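Local coordinates for protein phosphoribosylaminoimidazole-succinocarboxamide synthase (Pyrococcus horikoshii, PDB 4O84) that catalyses the ATP-dependent joining of L-aspartate to a carboxylated aminoimidazole ribonucleotide, forming SAICAR in de novo purine biosynthesis, at residues 55-60 / 190-195; 87-92 / 175-180; 155-160 / 169-174. One frame throughout, in Å; residues are numbered along the deposited sequence.

How the interactions relate
All three contacts are buried, and each touches the bound guanosine-5'-monophosphate. Interactions 2 and 3 share strand 169-180: interaction 2 pairs its later part with strand 84-93, while interaction 3 lays its first part against helix 143-165. Interaction 1 adds helix 45-62 and the loop after strand 186-188. Its Phe56 and Ile192 pack on Leu160 of interaction 3, so these two mainly apolar contacts merge, although interaction 3 also buries the amide of Asn157. Interaction 2 combines main-chain hydrogen bonds with charged groups, and its cadmium ligand, Glu89, belongs to the contact; in interaction 3 the metal and nucleotide ligands, Glu158 and Asp173, take no part in the helix-strand packing. Asp190 of interaction 1 forms a salt bridge to Lys175.

Interaction 1. Residues 55-60 / 190-195; sequences IFFKLL and DEISPD. With 5GP (guanosine-5'-monophosphate), chain J.
The loop 190-195, between strands 186-188 and 197-201, is fastened to helix 45-62 by Ile192, which packs among Phe56, Phe57 and Leu60. The two branches of Ile192 divide the work. CG2, anti to the backbone N (chi1 to CG1 -53°), crosses the Phe56 side chain obliquely, 3.6 Å from Phe56 CD2 and close to CG. The other branch carries Ile192 CD1 to 3.6 Å from Phe57 CE1, and the same methyl meets Leu60 CD1 tip to tip at 3.6 Å. Both rings also turn an edge to the main chain of the loop. Ile192 O lies near the plane of the Phe56 ring, 3.2 Å from Phe56 CD2, and Asp190 O takes the corresponding place 3.4 Å from Phe57 CZ, so each oxygen faces the slightly positive C-H rim. The side chains of Asp190 and Glu191 start out away from the helix, and both carboxylates form salt bridges with Lys13. Further along, Asp195 O accepts a hydrogen bond from N2 of guanosine-5'-monophosphate at 3.0 Å (153° at the hydrogen), while its carboxylate pairs with Lys45. An apolar helix face holds the beginning of a loop whose end lines the pocket for guanosine-5'-monophosphate in this SAICAR synthetase.

Interaction 2. Residues 87-92 / 175-180; sequences PLEVVV and KLEFGK. With CD (cadmium ion), chain I; 5GP (guanosine-5'-monophosphate), chain J.
Lys175 runs from the strand pair to the nucleotide site, meeting Val91 and Glu89 on the way. Its CB sits 4.0 Å from CG2 of Val91, the residue paired with Lys175 at a non-hydrogen-bonded antiparallel position, and also touches the ribose of guanosine-5'-monophosphate. CG, anti to the backbone N (chi1 169°), passes Glu89 CB at 3.8 Å, and CD rests against the carboxylate carbon, Glu89 CD, at 3.6 Å. Bends at chi3 and chi4 then bring CE beside the guanine base and NZ into a salt bridge with Glu177 OE2, 2.7 Å long and 30° out of the carboxylate plane. Asp190 is a second partner of NZ. Glu89 instead gives OE1 to a cadmium ion at 2.3 Å, and the same ion binds the guanine N7. Next along the strands, Val90 and Leu176 form a hydrogen-bonded pair: Val90 N reaches Leu176 O at 2.9 Å, nearly straight at 173°, and Leu176 N reaches Val90 O at 2.7 Å. Val90 CG2 touches the edge of the Phe178 ring. Val90 and Phe178 meet Ile149 of helix 143-165; strand 111-121, the other neighbour of strand 84-93, meets Val90 through Val117 and Leu119, and Glu89 and Val91 through Tyr120.

Interaction 3. Residues 155-160 / 169-174; sequences KVNEIL and IILVDF. With CD (cadmium ion), chain C; 5GP (guanosine-5'-monophosphate), chain J.
Asn157 OD1 accepts a hydrogen bond from Asn94 ND2 and is packed against two carbons of the strand: Asn157 OD1 lies 3.2 Å from Phe174 CE2, and Asn157 OD1 is 3.6 Å from Leu171 CD2. The contact is alpha/beta packing, in which helix 143-165 covers the strand that follows it in the chain. The axes of segments 155-160 and 169-174 pass 9.7 Å apart and run nearly antiparallel, at 156°. Phe174 supplies slightly more of the strand's share than Leu171. Its CG sits between the backbone N and the carbonyl carbon (chi1 67°), a position that throws the ring out to the helix, where it enters edge first between Val156 and Asn157. The Asn157 oxygen and CB lie at the ring edge near its plane, and the amide is turned only 17° from the ring. Val156 CG1 approaches the same rim, 3.8 Å from Phe174 CE1, while Leu160 CD1 comes in obliquely at 4.1 Å from Phe174 CE1. Leu171 completes the layer with CD2 against Leu160 CB at 3.7 Å. With an alanine in place of Phe174, Val156, Asn157 and Leu160 would probably lose their shared partner, and a gap is likely to open between helix and strand. Val172 adopts helix-like backbone angles, which interrupts the strand's alternation, and both it and Asp173 point away from the helix. On that side Asp173 OD1 accepts a hydrogen bond from O3' of guanosine-5'-monophosphate at 2.6 Å, and its OD2 pairs with Arg198. The far side of the helix faces the second subunit. There Glu158, with Asp162 and with Glu158 and Asp162 of the second subunit, binds a cadmium ion, Glu158 OE2 lying 2.2 Å from the metal.

Interaction 1. Residues 55-60 / 190-195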
loop_
_atom_site.group_PDB
_atom_site.type_symbol
_atom_site.label_atom_id
_atom_site.label_comp_id
_atom_site.label_asym_id
_atom_site.label_seq_id
_atom_site.Cartn_x
_atom_site.Cartn_y
_atom_site.Cartn_z
ATOM N N ILE A 55 -17.114 -7.260 5.953
ATOM C CA ILE A 55 -16.362 -6.013 5.835
ATOM C C ILE A 55 -15.217 -6.149 4.820
ATOM O O ILE A 55 -15.094 -5.346 3.899
ATOM C CB ILE A 55 -15.794 -5.578 7.201
ATOM C CG1 ILE A 55 -16.932 -5.244 8.167
ATOM C CG2 ILE A 55 -14.880 -4.372 7.026
ATOM C CD1 ILE A 55 -16.513 -5.122 9.616
ATOM N N PHE A 56 -14.384 -7.171 4.993
ATOM C CA PHE A 56 -13.236 -7.375 4.116
ATOM C C PHE A 56 -13.613 -7.673 2.661
ATOM O O PHE A 56 -13.027 -7.081 1.749
ATOM C CB PHE A 56 -12.296 -8.449 4.688
ATOM C CG PHE A 56 -11.597 -8.038 5.970
ATOM C CD1 PHE A 56 -10.988 -6.790 6.086
ATOM C CD2 PHE A 56 -11.531 -8.909 7.051
ATOM C CE1 PHE A 56 -10.335 -6.422 7.261
ATOM C CE2 PHE A 56 -10.867 -8.555 8.225
ATOM C CZ PHE A 56 -10.270 -7.306 8.333
ATOM N N PHE A 57 -14.581 -8.569 2.434
ATOM C CA PHE A 57 -15.021 -8.877 1.064
ATOM C C PHE A 57 -15.565 -7.626 0.360
ATOM O O PHE A 57 -15.223 -7.341 -0.789
ATOM C CB PHE A 57 -16.080 -9.988 1.027
ATOM C CG PHE A 57 -15.535 -11.365 1.266
ATOM C CD1 PHE A 57 -14.385 -11.808 0.610
ATOM C CD2 PHE A 57 -16.197 -12.247 2.126
ATOM C CE1 PHE A 57 -13.887 -13.090 0.843
ATOM C CE2 PHE A 57 -15.709 -13.530 2.352
ATOM C CZ PHE A 57 -14.558 -13.953 1.709
ATOM N N LYS A 58 -16.386 -6.873 1.068
ATOM C CA LYS A 58 -16.938 -5.631 0.518
ATOM C C LYS A 58 -15.859 -4.590 0.238
ATOM O O LYS A 58 -15.874 -3.966 -0.811
ATOM C CB LYS A 58 -18.057 -5.081 1.416
ATOM C CG LYS A 58 -19.287 -5.984 1.378
ATOM C CD LYS A 58 -20.420 -5.643 2.343
ATOM C CE LYS A 58 -20.624 -4.177 2.671
ATOM N NZ LYS A 58 -21.948 -4.022 3.356
ATOM N N LEU A 59 -14.904 -4.435 1.147
ATOM C CA LEU A 59 -13.768 -3.541 0.889
ATOM C C LEU A 59 -13.014 -3.934 -0.399
ATOM O O LEU A 59 -12.683 -3.075 -1.224
ATOM C CB LEU A 59 -12.802 -3.516 2.079
ATOM C CG LEU A 59 -11.500 -2.719 1.878
ATOM C CD1 LEU A 59 -11.788 -1.222 1.773
ATOM C CD2 LEU A 59 -10.486 -3.003 2.989
ATOM N N LEU A 60 -12.749 -5.232 -0.546
ATOM C CA LEU A 60 -12.039 -5.763 -1.711
ATOM C C LEU A 60 -12.804 -5.590 -3.022
ATOM O O LEU A 60 -12.226 -5.197 -4.035
ATOM C CB LEU A 60 -11.691 -7.239 -1.487
ATOM C CG LEU A 60 -10.685 -7.470 -0.356
ATOM C CD1 LEU A 60 -10.563 -8.958 -0.021
ATOM C CD2 LEU A 60 -9.347 -6.852 -0.746
ATOM N N ASP A 190 -13.727 -18.756 0.506
ATOM C CA ASP A 190 -13.533 -19.053 1.934
ATOM C C ASP A 190 -13.876 -17.837 2.805
ATOM O O ASP A 190 -14.930 -17.249 2.610
ATOM C CB ASP A 190 -12.135 -19.620 2.212
ATOM C CG ASP A 190 -12.030 -20.295 3.573
ATOM O OD1 ASP A 190 -11.204 -19.858 4.384
ATOM O OD2 ASP A 190 -12.765 -21.253 3.842
ATOM N N GLU A 191 -13.001 -17.466 3.748
ATOM C CA GLU A 191 -13.287 -16.371 4.683
ATOM C C GLU A 191 -12.076 -15.448 4.798
ATOM O O GLU A 191 -10.998 -15.781 4.339
ATOM C CB GLU A 191 -13.647 -16.917 6.076
ATOM C CG GLU A 191 -12.440 -17.391 6.880
ATOM C CD GLU A 191 -12.810 -18.032 8.193
ATOM O OE1 GLU A 191 -13.203 -17.305 9.135
ATOM O OE2 GLU A 191 -12.702 -19.272 8.291
ATOM N N ILE A 192 -12.271 -14.283 5.407
ATOM C CA ILE A 192 -11.165 -13.420 5.790
ATOM C C ILE A 192 -11.443 -12.922 7.208
ATOM O O ILE A 192 -12.262 -12.014 7.436
ATOM C CB ILE A 192 -10.928 -12.251 4.798
ATOM C CG1 ILE A 192 -10.774 -12.755 3.364
ATOM C CG2 ILE A 192 -9.707 -11.442 5.208
ATOM C CD1 ILE A 192 -10.890 -11.667 2.323
ATOM N N SER A 193 -10.759 -13.547 8.165
ATOM C CA SER A 193 -11.009 -13.266 9.571
ATOM C C SER A 193 -9.769 -13.506 10.423
ATOM O O SER A 193 -8.758 -14.017 9.928
ATOM C CB SER A 193 -12.209 -14.097 10.076
ATOM O OG SER A 193 -11.916 -15.478 10.120
ATOM N N PRO A 194 -9.838 -13.129 11.717
ATOM C CA PRO A 194 -8.726 -13.413 12.624
ATOM C C PRO A 194 -8.467 -14.923 12.763
ATOM O O PRO A 194 -7.443 -15.311 13.311
ATOM C CB PRO A 194 -9.175 -12.782 13.972
ATOM C CG PRO A 194 -10.270 -11.822 13.618
ATOM C CD PRO A 194 -10.926 -12.367 12.375
ATOM N N ASP A 195 -9.376 -15.762 12.262
ATOM C CA ASP A 195 -9.101 -17.192 12.149
ATOM C C ASP A 195 -8.047 -17.506 11.074
ATOM O O ASP A 195 -7.238 -18.444 11.232
ATOM C CB ASP A 195 -10.385 -17.981 11.857
ATOM C CG ASP A 195 -11.073 -18.489 13.123
ATOM O OD1 ASP A 195 -11.900 -19.419 12.993
ATOM O OD2 ASP A 195 -10.804 -17.960 14.235
HETATM P P 5GP J . 1.648 -20.737 9.118
HETATM O O1P 5GP J . 2.725 -19.786 9.599
HETATM O O2P 5GP J . 1.129 -21.607 10.236
HETATM O O3P 5GP J . 2.004 -21.451 7.834
HETATM O "O5'" 5GP J . 0.342 -19.879 8.650
HETATM C "C5'" 5GP J . 0.373 -18.720 7.795
HETATM C "C4'" 5GP J . -0.930 -17.892 7.814
HETATM O "O4'" 5GP J . -1.977 -18.544 7.098
HETATM C "C3'" 5GP J . -1.520 -17.637 9.202
HETATM O "O3'" 5GP J . -2.218 -16.379 9.177
HETATM C "C2'" 5GP J . -2.527 -18.744 9.400
HETATM O "O2'" 5GP J . -3.575 -18.367 10.309
HETATM C "C1'" 5GP J . -3.031 -18.953 7.978
HETATM N N9 5GP J . -3.369 -20.375 7.760
HETATM C C8 5GP J . -2.602 -21.287 7.129
HETATM N N7 5GP J . -3.219 -22.496 7.100
HETATM C C5 5GP J . -4.393 -22.376 7.734
HETATM C C6 5GP J . -5.534 -23.267 8.056
HETATM O O6 5GP J . -5.514 -24.464 7.712
HETATM N N1 5GP J . -6.583 -22.744 8.722
HETATM C C2 5GP J . -6.634 -21.448 9.099
HETATM N N2 5GP J . -7.736 -21.013 9.777
HETATM N N3 5GP J . -5.616 -20.569 8.830
HETATM C C4 5GP J . -4.499 -20.968 8.165
#

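Interaction 2. Residues 87-92 / 175-180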
loop_
_atom_site.group_PDB
_atom_site.type_symbol
_atom_site.label_atom_id
_atom_site.label_comp_id
_atom_site.label_asym_id
_atom_site.label_seq_id
_atom_site.Cartn_x
_atom_site.Cartn_y
_atom_site.Cartn_z
ATOM N N PRO A 87 -7.836 -26.587 -5.223
ATOM C CA PRO A 87 -7.347 -27.309 -4.023
ATOM C C PRO A 87 -6.123 -26.630 -3.365
ATOM O O PRO A 87 -5.143 -27.294 -3.027
ATOM C CB PRO A 87 -6.975 -28.693 -4.565
ATOM C CG PRO A 87 -6.704 -28.483 -6.028
ATOM C CD PRO A 87 -7.528 -27.300 -6.476
ATOM N N LEU A 88 -6.211 -25.315 -3.173
ATOM C CA LEU A 88 -5.099 -24.514 -2.683
ATOM C C LEU A 88 -5.407 -23.753 -1.415
ATOM O O LEU A 88 -6.548 -23.350 -1.175
ATOM C CB LEU A 88 -4.656 -23.504 -3.750
ATOM C CG LEU A 88 -4.106 -24.064 -5.070
ATOM C CD1 LEU A 88 -3.840 -22.911 -6.014
ATOM C CD2 LEU A 88 -2.833 -24.895 -4.851
ATOM N N GLU A 89 -4.371 -23.583 -0.604
ATOM C CA GLU A 89 -4.287 -22.479 0.345
ATOM C C GLU A 89 -3.183 -21.567 -0.160
ATOM O O GLU A 89 -2.069 -22.004 -0.410
ATOM C CB GLU A 89 -3.987 -22.962 1.755
ATOM C CG GLU A 89 -5.020 -23.943 2.270
ATOM C CD GLU A 89 -4.823 -24.343 3.725
ATOM O OE1 GLU A 89 -3.685 -24.282 4.238
ATOM O OE2 GLU A 89 -5.822 -24.746 4.348
ATOM N N VAL A 90 -3.526 -20.303 -0.368
ATOM C CA VAL A 90 -2.584 -19.323 -0.870
ATOM C C VAL A 90 -2.282 -18.368 0.278
ATOM O O VAL A 90 -3.166 -17.653 0.754
ATOM C CB VAL A 90 -3.151 -18.578 -2.090
ATOM C CG1 VAL A 90 -2.141 -17.581 -2.629
ATOM C CG2 VAL A 90 -3.588 -19.569 -3.173
ATOM N N VAL A 91 -1.026 -18.368 0.713
ATOM C CA VAL A 91 -0.602 -17.590 1.857
ATOM C C VAL A 91 0.284 -16.433 1.430
ATOM O O VAL A 91 1.259 -16.616 0.686
ATOM C CB VAL A 91 0.112 -18.462 2.928
ATOM C CG1 VAL A 91 0.694 -17.593 4.045
ATOM C CG2 VAL A 91 -0.852 -19.485 3.522
ATOM N N VAL A 92 -0.083 -15.236 1.892
ATOM C CA VAL A 92 0.715 -14.032 1.671
ATOM C C VAL A 92 1.322 -13.565 2.998
ATOM O O VAL A 92 0.615 -13.428 4.022
ATOM C CB VAL A 92 -0.114 -12.881 1.047
ATOM C CG1 VAL A 92 0.792 -11.700 0.701
ATOM C CG2 VAL A 92 -0.834 -13.353 -0.204
ATOM N N LYS A 175 -4.176 -16.411 4.893
ATOM C CA LYS A 175 -4.473 -17.463 3.930
ATOM C C LYS A 175 -5.734 -17.119 3.134
ATOM O O LYS A 175 -6.741 -16.725 3.696
ATOM C CB LYS A 175 -4.677 -18.808 4.634
ATOM C CG LYS A 175 -5.248 -19.923 3.736
ATOM C CD LYS A 175 -5.922 -21.051 4.515
ATOM C CE LYS A 175 -7.197 -20.633 5.250
ATOM N NZ LYS A 175 -8.448 -20.805 4.478
ATOM N N LEU A 176 -5.653 -17.299 1.822
ATOM C CA LEU A 176 -6.775 -17.116 0.912
ATOM C C LEU A 176 -7.069 -18.429 0.219
ATOM O O LEU A 176 -6.181 -19.298 0.078
ATOM C CB LEU A 176 -6.459 -16.051 -0.147
ATOM C CG LEU A 176 -6.199 -14.614 0.318
ATOM C CD1 LEU A 176 -5.905 -13.713 -0.866
ATOM C CD2 LEU A 176 -7.383 -14.079 1.139
ATOM N N GLU A 177 -8.322 -18.569 -0.199
ATOM C CA GLU A 177 -8.730 -19.638 -1.088
ATOM C C GLU A 177 -9.539 -19.055 -2.248
ATOM O O GLU A 177 -10.139 -17.963 -2.144
ATOM C CB GLU A 177 -9.509 -20.721 -0.352
ATOM C CG GLU A 177 -8.725 -21.323 0.811
ATOM C CD GLU A 177 -9.441 -22.455 1.534
ATOM O OE1 GLU A 177 -10.332 -23.121 0.954
ATOM O OE2 GLU A 177 -9.090 -22.693 2.702
ATOM N N PHE A 178 -9.530 -19.803 -3.344
ATOM C CA PHE A 178 -9.987 -19.323 -4.629
ATOM C C PHE A 178 -10.749 -20.433 -5.326
ATOM O O PHE A 178 -10.481 -21.637 -5.114
ATOM C CB PHE A 178 -8.794 -18.941 -5.517
ATOM C CG PHE A 178 -8.096 -17.677 -5.105
ATOM C CD1 PHE A 178 -8.582 -16.433 -5.494
ATOM C CD2 PHE A 178 -6.932 -17.731 -4.349
ATOM C CE1 PHE A 178 -7.927 -15.270 -5.114
ATOM C CE2 PHE A 178 -6.270 -16.568 -3.968
ATOM C CZ PHE A 178 -6.764 -15.339 -4.360
ATOM N N GLY A 179 -11.690 -20.014 -6.166
ATOM C CA GLY A 179 -12.383 -20.910 -7.054
ATOM C C GLY A 179 -12.692 -20.299 -8.408
ATOM O O GLY A 179 -12.443 -19.109 -8.668
ATOM N N LYS A 180 -13.258 -21.135 -9.272
ATOM C CA LYS A 180 -13.637 -20.725 -10.614
ATOM C C LYS A 180 -15.145 -20.625 -10.735
ATOM O O LYS A 180 -15.855 -21.560 -10.361
ATOM C CB LYS A 180 -13.083 -21.717 -11.645
ATOM C CG LYS A 180 -12.109 -21.085 -12.617
ATOM C CD LYS A 180 -11.405 -22.123 -13.470
ATOM C CE LYS A 180 -10.497 -21.444 -14.483
ATOM N NZ LYS A 180 -9.790 -22.414 -15.372
HETATM CD CD CD I . -2.108 -24.191 5.963
HETATM P P 5GP J . 1.648 -20.737 9.118
HETATM O O1P 5GP J . 2.725 -19.786 9.599
HETATM O O2P 5GP J . 1.129 -21.607 10.236
HETATM O O3P 5GP J . 2.004 -21.451 7.834
HETATM O "O5'" 5GP J . 0.342 -19.879 8.650
HETATM C "C5'" 5GP J . 0.373 -18.720 7.795
HETATM C "C4'" 5GP J . -0.930 -17.892 7.814
HETATM O "O4'" 5GP J . -1.977 -18.544 7.098
HETATM C "C3'" 5GP J . -1.520 -17.637 9.202
HETATM O "O3'" 5GP J . -2.218 -16.379 9.177
HETATM C "C2'" 5GP J . -2.527 -18.744 9.400
HETATM O "O2'" 5GP J . -3.575 -18.367 10.309
HETATM C "C1'" 5GP J . -3.031 -18.953 7.978
HETATM N N9 5GP J . -3.369 -20.375 7.760
HETATM C C8 5GP J . -2.602 -21.287 7.129
HETATM N N7 5GP J . -3.219 -22.496 7.100
HETATM C C5 5GP J . -4.393 -22.376 7.734
HETATM C C6 5GP J . -5.534 -23.267 8.056
HETATM O O6 5GP J . -5.514 -24.464 7.712
HETATM N N1 5GP J . -6.583 -22.744 8.722
HETATM C C2 5GP J . -6.634 -21.448 9.099
HETATM N N2 5GP J . -7.736 -21.013 9.777
HETATM N N3 5GP J . -5.616 -20.569 8.830
HETATM C C4 5GP J . -4.499 -20.968 8.165
HETATM O O HOH W 1 -8.041 -22.268 -3.178
#

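Interaction 3. Residues 155-160 / 169-174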
loop_
_atom_site.group_PDB
_atom_site.type_symbol
_atom_site.label_atom_id
_atom_site.label_comp_id
_atom_site.label_asym_id
_atom_site.label_seq_id
_atom_site.Cartn_x
_atom_site.Cartn_y
_atom_site.Cartn_z
ATOM N N LYS A 155 -2.636 -8.184 -4.696
ATOM C CA LYS A 155 -3.491 -7.011 -4.765
ATOM C C LYS A 155 -4.343 -6.961 -3.496
ATOM O O LYS A 155 -4.409 -5.931 -2.813
ATOM C CB LYS A 155 -4.356 -7.113 -6.014
ATOM C CG LYS A 155 -5.054 -5.852 -6.437
ATOM C CD LYS A 155 -5.527 -6.001 -7.879
ATOM N N VAL A 156 -4.948 -8.100 -3.166
ATOM C CA VAL A 156 -5.685 -8.260 -1.918
ATOM C C VAL A 156 -4.784 -7.938 -0.727
ATOM O O VAL A 156 -5.188 -7.182 0.180
ATOM C CB VAL A 156 -6.262 -9.676 -1.787
ATOM C CG1 VAL A 156 -6.710 -9.945 -0.351
ATOM C CG2 VAL A 156 -7.407 -9.846 -2.780
ATOM N N ASN A 157 -3.565 -8.490 -0.736
ATOM C CA ASN A 157 -2.624 -8.197 0.338
ATOM C C ASN A 157 -2.458 -6.699 0.553
ATOM O O ASN A 157 -2.538 -6.225 1.690
ATOM C CB ASN A 157 -1.248 -8.824 0.095
ATOM C CG ASN A 157 -0.274 -8.531 1.229
ATOM O OD1 ASN A 157 -0.557 -8.860 2.384
ATOM N ND2 ASN A 157 0.882 -7.917 0.908
ATOM N N GLU A 158 -2.234 -5.963 -0.531
ATOM C CA GLU A 158 -1.939 -4.546 -0.406
ATOM C C GLU A 158 -3.137 -3.782 0.181
ATOM O O GLU A 158 -2.965 -2.932 1.050
ATOM C CB GLU A 158 -1.478 -3.929 -1.734
ATOM C CG GLU A 158 -0.518 -2.747 -1.557
ATOM C CD GLU A 158 0.741 -3.106 -0.772
ATOM O OE1 GLU A 158 1.240 -4.267 -0.878
ATOM O OE2 GLU A 158 1.237 -2.239 -0.025
ATOM N N ILE A 159 -4.339 -4.097 -0.289
ATOM C CA ILE A 159 -5.544 -3.409 0.191
ATOM C C ILE A 159 -5.765 -3.674 1.685
ATOM O O ILE A 159 -5.950 -2.752 2.466
ATOM C CB ILE A 159 -6.781 -3.816 -0.628
ATOM C CG1 ILE A 159 -6.563 -3.466 -2.109
ATOM C CG2 ILE A 159 -8.034 -3.122 -0.093
ATOM C CD1 ILE A 159 -7.459 -4.237 -3.058
ATOM N N LEU A 160 -5.695 -4.934 2.082
ATOM C CA LEU A 160 -5.919 -5.282 3.483
ATOM C C LEU A 160 -4.828 -4.701 4.383
ATOM O O LEU A 160 -5.143 -4.092 5.421
ATOM C CB LEU A 160 -6.084 -6.794 3.669
ATOM C CG LEU A 160 -7.297 -7.462 2.974
ATOM C CD1 LEU A 160 -7.332 -8.937 3.286
ATOM C CD2 LEU A 160 -8.642 -6.848 3.323
ATOM N N ILE A 169 -2.908 -1.822 12.989
ATOM C CA ILE A 169 -2.878 -3.281 12.890
ATOM C C ILE A 169 -1.943 -3.739 11.755
ATOM O O ILE A 169 -2.114 -3.350 10.611
ATOM C CB ILE A 169 -4.301 -3.875 12.657
ATOM C CG1 ILE A 169 -5.265 -3.484 13.800
ATOM C CG2 ILE A 169 -4.218 -5.398 12.517
ATOM C CD1 ILE A 169 -6.740 -3.700 13.481
ATOM N N ILE A 170 -0.958 -4.567 12.099
ATOM C CA ILE A 170 -0.056 -5.177 11.133
ATOM C C ILE A 170 -0.689 -6.439 10.539
ATOM O O ILE A 170 -1.014 -7.409 11.258
ATOM C CB ILE A 170 1.301 -5.544 11.781
ATOM C CG1 ILE A 170 1.943 -4.304 12.410
ATOM C CG2 ILE A 170 2.247 -6.199 10.769
ATOM C CD1 ILE A 170 2.930 -4.641 13.502
ATOM N N LEU A 171 -0.875 -6.430 9.231
ATOM C CA LEU A 171 -1.200 -7.670 8.555
ATOM C C LEU A 171 0.098 -8.468 8.425
ATOM O O LEU A 171 0.902 -8.202 7.541
ATOM C CB LEU A 171 -1.810 -7.397 7.185
ATOM C CG LEU A 171 -2.305 -8.641 6.414
ATOM C CD1 LEU A 171 -3.314 -9.425 7.231
ATOM C CD2 LEU A 171 -2.918 -8.216 5.086
ATOM N N VAL A 172 0.315 -9.404 9.345
ATOM C CA VAL A 172 1.542 -10.204 9.392
ATOM C C VAL A 172 1.564 -11.244 8.260
ATOM O O VAL A 172 2.527 -11.328 7.505
ATOM C CB VAL A 172 1.716 -10.862 10.789
ATOM C CG1 VAL A 172 2.767 -11.978 10.764
ATOM C CG2 VAL A 172 2.071 -9.786 11.820
ATOM N N ASP A 173 0.488 -12.015 8.141
ATOM C CA ASP A 173 0.318 -12.965 7.037
ATOM C C ASP A 173 -1.158 -13.369 7.054
ATOM O O ASP A 173 -1.887 -12.999 7.998
ATOM C CB ASP A 173 1.263 -14.185 7.153
ATOM C CG ASP A 173 1.135 -14.923 8.495
ATOM O OD1 ASP A 173 0.013 -15.139 8.972
ATOM O OD2 ASP A 173 2.158 -15.287 9.092
ATOM N N PHE A 174 -1.593 -14.103 6.026
ATOM C CA PHE A 174 -2.972 -14.569 5.920
ATOM C C PHE A 174 -3.103 -15.616 4.820
ATOM O O PHE A 174 -2.248 -15.683 3.933
ATOM C CB PHE A 174 -3.970 -13.404 5.721
ATOM C CG PHE A 174 -3.851 -12.674 4.399
ATOM C CD1 PHE A 174 -4.890 -12.726 3.468
ATOM C CD2 PHE A 174 -2.735 -11.904 4.097
ATOM C CE1 PHE A 174 -4.804 -12.036 2.248
ATOM C CE2 PHE A 174 -2.646 -11.229 2.882
ATOM C CZ PHE A 174 -3.673 -11.295 1.960
HETATM CD CD CD C . 0.531 -0.170 0.381
HETATM P P 5GP J . 1.648 -20.737 9.118
HETATM O O1P 5GP J . 2.725 -19.786 9.599
HETATM O O2P 5GP J . 1.129 -21.607 10.236
HETATM O O3P 5GP J . 2.004 -21.451 7.834
HETATM O "O5'" 5GP J . 0.342 -19.879 8.650
HETATM C "C5'" 5GP J . 0.373 -18.720 7.795
HETATM C "C4'" 5GP J . -0.930 -17.892 7.814
HETATM O "O4'" 5GP J . -1.977 -18.544 7.098
HETATM C "C3'" 5GP J . -1.520 -17.637 9.202
HETATM O "O3'" 5GP J . -2.218 -16.379 9.177
HETATM C "C2'" 5GP J . -2.527 -18.744 9.400
HETATM O "O2'" 5GP J . -3.575 -18.367 10.309
HETATM C "C1'" 5GP J . -3.031 -18.953 7.978
HETATM N N9 5GP J . -3.369 -20.375 7.760
HETATM C C8 5GP J . -2.602 -21.287 7.129
HETATM N N7 5GP J . -3.219 -22.496 7.100
HETATM C C5 5GP J . -4.393 -22.376 7.734
HETATM C C6 5GP J . -5.534 -23.267 8.056
HETATM O O6 5GP J . -5.514 -24.464 7.712
HETATM N N1 5GP J . -6.583 -22.744 8.722
HETATM C C2 5GP J . -6.634 -21.448 9.099
HETATM N N2 5GP J . -7.736 -21.013 9.777
HETATM N N3 5GP J . -5.616 -20.569 8.830
HETATM C C4 5GP J . -4.499 -20.968 8.165
#